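Local coordinates for melanophilin (Mus musculus, PDB 2ZET), which links melanosome-bound RAB27A to the motor protein MYO5A in melanosome transport, this piece being its zinc-finger-containing Rab-binding domain, at residues C71-N83 with E90-A102. Numbering follows the deposited sequence.
Sequences CARCLQPYRLLLN and ECSLFVCKSCSHA. With ZN (zinc ion), chain H; ZN (zinc ion), chain G.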
loop_
_atom_site.group_PDB
_atom_site.type_symbol
_atom_site.label_atom_id
_atom_site.label_comp_id
_atom_site.label_asym_id
_atom_site.label_seq_id
_atom_site.Cartn_x
_atom_site.Cartn_y
_atom_site.Cartn_z
ATOM N N CYS B 71 -23.319 27.682 6.655
ATOM C CA CYS B 71 -22.457 26.625 6.108
ATOM C C CYS B 71 -23.284 25.349 5.940
ATOM O O CYS B 71 -24.045 24.969 6.839
ATOM C CB CYS B 71 -21.277 26.320 7.040
ATOM S SG CYS B 71 -20.293 24.886 6.508
ATOM N N ALA B 72 -23.124 24.692 4.794
ATOM C CA ALA B 72 -23.864 23.471 4.487
ATOM C C ALA B 72 -23.527 22.288 5.402
ATOM O O ALA B 72 -24.299 21.337 5.512
ATOM C CB ALA B 72 -23.626 23.086 3.025
ATOM N N ARG B 73 -22.386 22.364 6.073
ATOM C CA ARG B 73 -21.942 21.291 6.939
ATOM C C ARG B 73 -22.197 21.559 8.418
ATOM O O ARG B 73 -22.920 20.810 9.052
ATOM C CB ARG B 73 -20.457 21.054 6.702
ATOM C CG ARG B 73 -19.976 19.632 6.918
ATOM C CD ARG B 73 -20.235 19.152 8.319
ATOM N NE ARG B 73 -19.230 18.186 8.737
ATOM C CZ ARG B 73 -19.301 17.481 9.860
ATOM N NH1 ARG B 73 -20.343 17.630 10.685
ATOM N NH2 ARG B 73 -18.317 16.636 10.159
ATOM N N CYS B 74 -21.606 22.614 8.974
ATOM C CA CYS B 74 -21.794 22.924 10.389
ATOM C C CYS B 74 -22.984 23.841 10.686
ATOM O O CYS B 74 -23.340 24.051 11.841
ATOM C CB CYS B 74 -20.505 23.515 10.991
ATOM S SG CYS B 74 -19.993 25.190 10.466
ATOM N N LEU B 75 -23.596 24.386 9.644
ATOM C CA LEU B 75 -24.754 25.253 9.803
ATOM C C LEU B 75 -24.500 26.554 10.536
ATOM O O LEU B 75 -25.407 27.350 10.714
ATOM C CB LEU B 75 -25.875 24.506 10.512
ATOM C CG LEU B 75 -26.315 23.194 9.857
ATOM C CD1 LEU B 75 -27.468 22.623 10.657
ATOM C CD2 LEU B 75 -26.731 23.419 8.409
ATOM N N GLN B 76 -23.275 26.776 10.977
ATOM C CA GLN B 76 -22.960 28.017 11.664
ATOM C C GLN B 76 -23.164 29.150 10.667
ATOM O O GLN B 76 -23.139 28.920 9.462
ATOM C CB GLN B 76 -21.506 27.986 12.146
ATOM C CG GLN B 76 -21.324 27.279 13.467
ATOM C CD GLN B 76 -21.620 28.187 14.643
ATOM O OE1 GLN B 76 -20.712 28.797 15.210
ATOM N NE2 GLN B 76 -22.893 28.297 15.007
ATOM N N PRO B 77 -23.403 30.387 11.150
ATOM C CA PRO B 77 -23.601 31.530 10.243
ATOM C C PRO B 77 -22.258 32.095 9.712
ATOM O O PRO B 77 -21.309 32.296 10.466
ATOM C CB PRO B 77 -24.333 32.548 11.122
ATOM C CG PRO B 77 -24.888 31.747 12.238
ATOM C CD PRO B 77 -23.837 30.739 12.512
ATOM N N TYR B 78 -22.192 32.363 8.417
ATOM C CA TYR B 78 -20.984 32.901 7.809
ATOM C C TYR B 78 -20.376 34.128 8.489
ATOM O O TYR B 78 -19.203 34.124 8.850
ATOM C CB TYR B 78 -21.257 33.243 6.354
ATOM C CG TYR B 78 -21.544 32.049 5.502
ATOM C CD1 TYR B 78 -22.498 32.107 4.502
ATOM C CD2 TYR B 78 -20.856 30.855 5.688
ATOM C CE1 TYR B 78 -22.768 31.009 3.707
ATOM C CE2 TYR B 78 -21.118 29.740 4.896
ATOM C CZ TYR B 78 -22.079 29.825 3.912
ATOM O OH TYR B 78 -22.397 28.729 3.155
ATOM N N ARG B 79 -21.165 35.184 8.653
ATOM C CA ARG B 79 -20.664 36.409 9.264
ATOM C C ARG B 79 -19.972 36.214 10.597
ATOM O O ARG B 79 -19.223 37.077 11.042
ATOM C CB ARG B 79 -21.796 37.419 9.439
ATOM C CG ARG B 79 -23.097 36.825 9.933
ATOM C CD ARG B 79 -24.105 37.919 10.198
ATOM N NE ARG B 79 -24.026 38.413 11.568
ATOM C CZ ARG B 79 -24.709 37.898 12.584
ATOM N NH1 ARG B 79 -25.524 36.873 12.390
ATOM N NH2 ARG B 79 -24.589 38.409 13.795
ATOM N N LEU B 80 -20.202 35.076 11.232
ATOM C CA LEU B 80 -19.611 34.828 12.537
ATOM C C LEU B 80 -18.228 34.203 12.528
ATOM O O LEU B 80 -17.555 34.188 13.554
ATOM C CB LEU B 80 -20.562 33.956 13.351
ATOM C CG LEU B 80 -21.887 34.647 13.663
ATOM C CD1 LEU B 80 -22.912 33.637 14.107
ATOM C CD2 LEU B 80 -21.648 35.702 14.728
ATOM N N LEU B 81 -17.805 33.716 11.366
ATOM C CA LEU B 81 -16.518 33.036 11.209
ATOM C C LEU B 81 -15.316 33.931 10.952
ATOM O O LEU B 81 -15.471 35.113 10.651
ATOM C CB LEU B 81 -16.636 32.023 10.080
ATOM C CG LEU B 81 -17.833 31.100 10.261
ATOM C CD1 LEU B 81 -18.062 30.285 9.027
ATOM C CD2 LEU B 81 -17.587 30.209 11.453
ATOM N N LEU B 82 -14.118 33.351 11.072
ATOM C CA LEU B 82 -12.867 34.069 10.835
ATOM C C LEU B 82 -12.202 33.674 9.519
ATOM O O LEU B 82 -11.144 34.186 9.167
ATOM C CB LEU B 82 -11.880 33.843 11.977
ATOM C CG LEU B 82 -11.960 34.788 13.171
ATOM C CD1 LEU B 82 -10.719 34.603 14.018
ATOM C CD2 LEU B 82 -12.044 36.222 12.696
ATOM N N ASN B 83 -12.813 32.751 8.797
ATOM C CA ASN B 83 -12.282 32.326 7.515
ATOM C C ASN B 83 -13.265 32.818 6.462
ATOM O O ASN B 83 -14.094 33.673 6.752
ATOM C CB ASN B 83 -12.162 30.804 7.474
ATOM C CG ASN B 83 -13.381 30.096 8.076
ATOM O OD1 ASN B 83 -13.467 29.907 9.299
ATOM N ND2 ASN B 83 -14.332 29.709 7.216
ATOM N N GLU B 90 -17.594 19.926 -6.256
ATOM C CA GLU B 90 -18.412 18.754 -6.548
ATOM C C GLU B 90 -19.913 18.975 -6.503
ATOM O O GLU B 90 -20.585 18.896 -7.535
ATOM C CB GLU B 90 -18.057 17.624 -5.586
ATOM C CG GLU B 90 -18.727 16.293 -5.898
ATOM C CD GLU B 90 -18.382 15.766 -7.286
ATOM O OE1 GLU B 90 -17.209 15.878 -7.704
ATOM O OE2 GLU B 90 -19.286 15.226 -7.958
ATOM N N CYS B 91 -20.447 19.224 -5.309
ATOM C CA CYS B 91 -21.885 19.433 -5.160
ATOM C C CYS B 91 -22.256 20.918 -5.164
ATOM O O CYS B 91 -23.404 21.290 -4.905
ATOM C CB CYS B 91 -22.378 18.774 -3.876
ATOM S SG CYS B 91 -22.017 19.713 -2.396
ATOM N N SER B 92 -21.268 21.753 -5.468
ATOM C CA SER B 92 -21.420 23.206 -5.543
ATOM C C SER B 92 -22.227 23.935 -4.462
ATOM O O SER B 92 -22.907 24.912 -4.760
ATOM C CB SER B 92 -21.942 23.608 -6.931
ATOM O OG SER B 92 -23.130 22.919 -7.265
ATOM N N LEU B 93 -22.155 23.462 -3.219
ATOM C CA LEU B 93 -22.827 24.136 -2.105
ATOM C C LEU B 93 -21.706 24.868 -1.381
ATOM O O LEU B 93 -20.533 24.598 -1.629
ATOM C CB LEU B 93 -23.483 23.143 -1.145
ATOM C CG LEU B 93 -24.729 22.394 -1.632
ATOM C CD1 LEU B 93 -25.421 21.725 -0.444
ATOM C CD2 LEU B 93 -25.680 23.363 -2.312
ATOM N N PHE B 94 -22.040 25.788 -0.490
ATOM C CA PHE B 94 -20.989 26.505 0.209
ATOM C C PHE B 94 -20.790 25.983 1.604
ATOM O O PHE B 94 -21.722 25.505 2.235
ATOM C CB PHE B 94 -21.289 27.999 0.274
ATOM C CG PHE B 94 -21.470 28.638 -1.064
ATOM C CD1 PHE B 94 -22.595 28.357 -1.839
ATOM C CD2 PHE B 94 -20.521 29.527 -1.552
ATOM C CE1 PHE B 94 -22.779 28.956 -3.081
ATOM C CE2 PHE B 94 -20.691 30.133 -2.796
ATOM C CZ PHE B 94 -21.825 29.846 -3.562
ATOM N N VAL B 95 -19.559 26.092 2.081
ATOM C CA VAL B 95 -19.200 25.642 3.410
ATOM C C VAL B 95 -18.041 26.492 3.913
ATOM O O VAL B 95 -17.336 27.120 3.119
ATOM C CB VAL B 95 -18.762 24.176 3.393
ATOM C CG1 VAL B 95 -19.848 23.323 2.796
ATOM C CG2 VAL B 95 -17.502 24.032 2.585
ATOM N N CYS B 96 -17.834 26.504 5.228
ATOM C CA CYS B 96 -16.756 27.291 5.800
ATOM C C CYS B 96 -15.421 26.608 5.568
ATOM O O CYS B 96 -15.369 25.454 5.147
ATOM C CB CYS B 96 -16.981 27.527 7.306
ATOM S SG CYS B 96 -16.693 26.143 8.462
ATOM N N LYS B 97 -14.344 27.337 5.831
ATOM C CA LYS B 97 -12.998 26.806 5.666
ATOM C C LYS B 97 -12.835 25.506 6.453
ATOM O O LYS B 97 -12.334 24.505 5.939
ATOM C CB LYS B 97 -11.966 27.834 6.155
ATOM C CG LYS B 97 -10.497 27.378 6.063
ATOM C CD LYS B 97 -9.522 28.400 6.664
ATOM C CE LYS B 97 -8.109 27.825 6.769
ATOM N NZ LYS B 97 -7.147 28.786 7.387
ATOM N N SER B 98 -13.275 25.527 7.702
ATOM C CA SER B 98 -13.155 24.368 8.576
ATOM C C SER B 98 -13.837 23.108 8.060
ATOM O O SER B 98 -13.427 22.004 8.392
ATOM C CB SER B 98 -13.714 24.718 9.953
ATOM O OG SER B 98 -13.389 26.058 10.299
ATOM N N CYS B 99 -14.872 23.273 7.248
ATOM C CA CYS B 99 -15.613 22.135 6.718
ATOM C C CYS B 99 -15.270 21.843 5.266
ATOM O O CYS B 99 -15.901 21.011 4.614
ATOM C CB CYS B 99 -17.117 22.392 6.849
ATOM S SG CYS B 99 -17.678 22.735 8.531
ATOM N N SER B 100 -14.257 22.531 4.763
ATOM C CA SER B 100 -13.835 22.363 3.383
ATOM C C SER B 100 -12.463 21.725 3.304
ATOM O O SER B 100 -11.736 21.681 4.290
ATOM C CB SER B 100 -13.806 23.720 2.688
ATOM O OG SER B 100 -13.058 24.660 3.439
ATOM N N HIS B 101 -12.121 21.233 2.118
ATOM C CA HIS B 101 -10.836 20.593 1.874
ATOM C C HIS B 101 -10.403 20.848 0.439
ATOM O O HIS B 101 -11.231 20.833 -0.472
ATOM C CB HIS B 101 -10.939 19.086 2.103
ATOM C CG HIS B 101 -10.891 18.685 3.543
ATOM N ND1 HIS B 101 -9.837 19.009 4.370
ATOM C CD2 HIS B 101 -11.754 17.968 4.299
ATOM C CE1 HIS B 101 -10.051 18.508 5.573
ATOM N NE2 HIS B 101 -11.207 17.872 5.557
ATOM N N ALA B 102 -9.106 21.077 0.243
ATOM C CA ALA B 102 -8.553 21.328 -1.086
ATOM C C ALA B 102 -8.350 19.990 -1.776
ATOM O O ALA B 102 -7.530 19.205 -1.327
ATOM C CB ALA B 102 -7.234 22.039 -0.958
HETATM ZN ZN ZN H . -18.891 24.870 8.441
HETATM ZN ZN ZN G . -19.882 19.043 -2.095
#
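Cys-71 turns its SG anti to the backbone N (chi1 173°), whereas Cys-96 holds SG between its backbone N and carbonyl carbon (chi1 75°); both sulfurs thereby reach one zinc ion. Cys-74 and Cys-99 complete the four-thiolate site, with SG-to-zinc distances of 2.3 Å for Cys-74 and 2.5 Å for Cys-99. Cys-71 SG has a second task: it accepts the backbone N-H of Cys-96, with Cys-96 N 3.2 Å from Cys-71 SG (N-H...S 158°). Within its own segment Cys-71 SG also accepts from Arg-73 N at 3.3 Å, with a weak third bond from Cys-74 N. These N-H groups probably offset part of the thiolate charge. Each segment supplies one CxxC pair, and Cys-91 of segment 90-102 belongs to the other zinc site with Cys-88, Cys-111 and Cys-114, so the two sites interleave along the sequence, as in FYVE-type zinc fingers. Beside the first metal, Ala-72 N donates to Phe-94 O at 3.0 Å, and Ala-72 CB rests against CG1 of Val-95 and CD1 of Leu-93. The Tyr-78 side chain crosses that of Phe-94 at about a right angle, with its hydroxyl near Phe-94 CB and hydrogen-bonded to Asn-67 O. On the Cys-99 flank, Arg-73 CB lies 3.6 Å from Cys-99 CB; across the zinc from there, Leu-81 CD1 packs against Cys-96 CB.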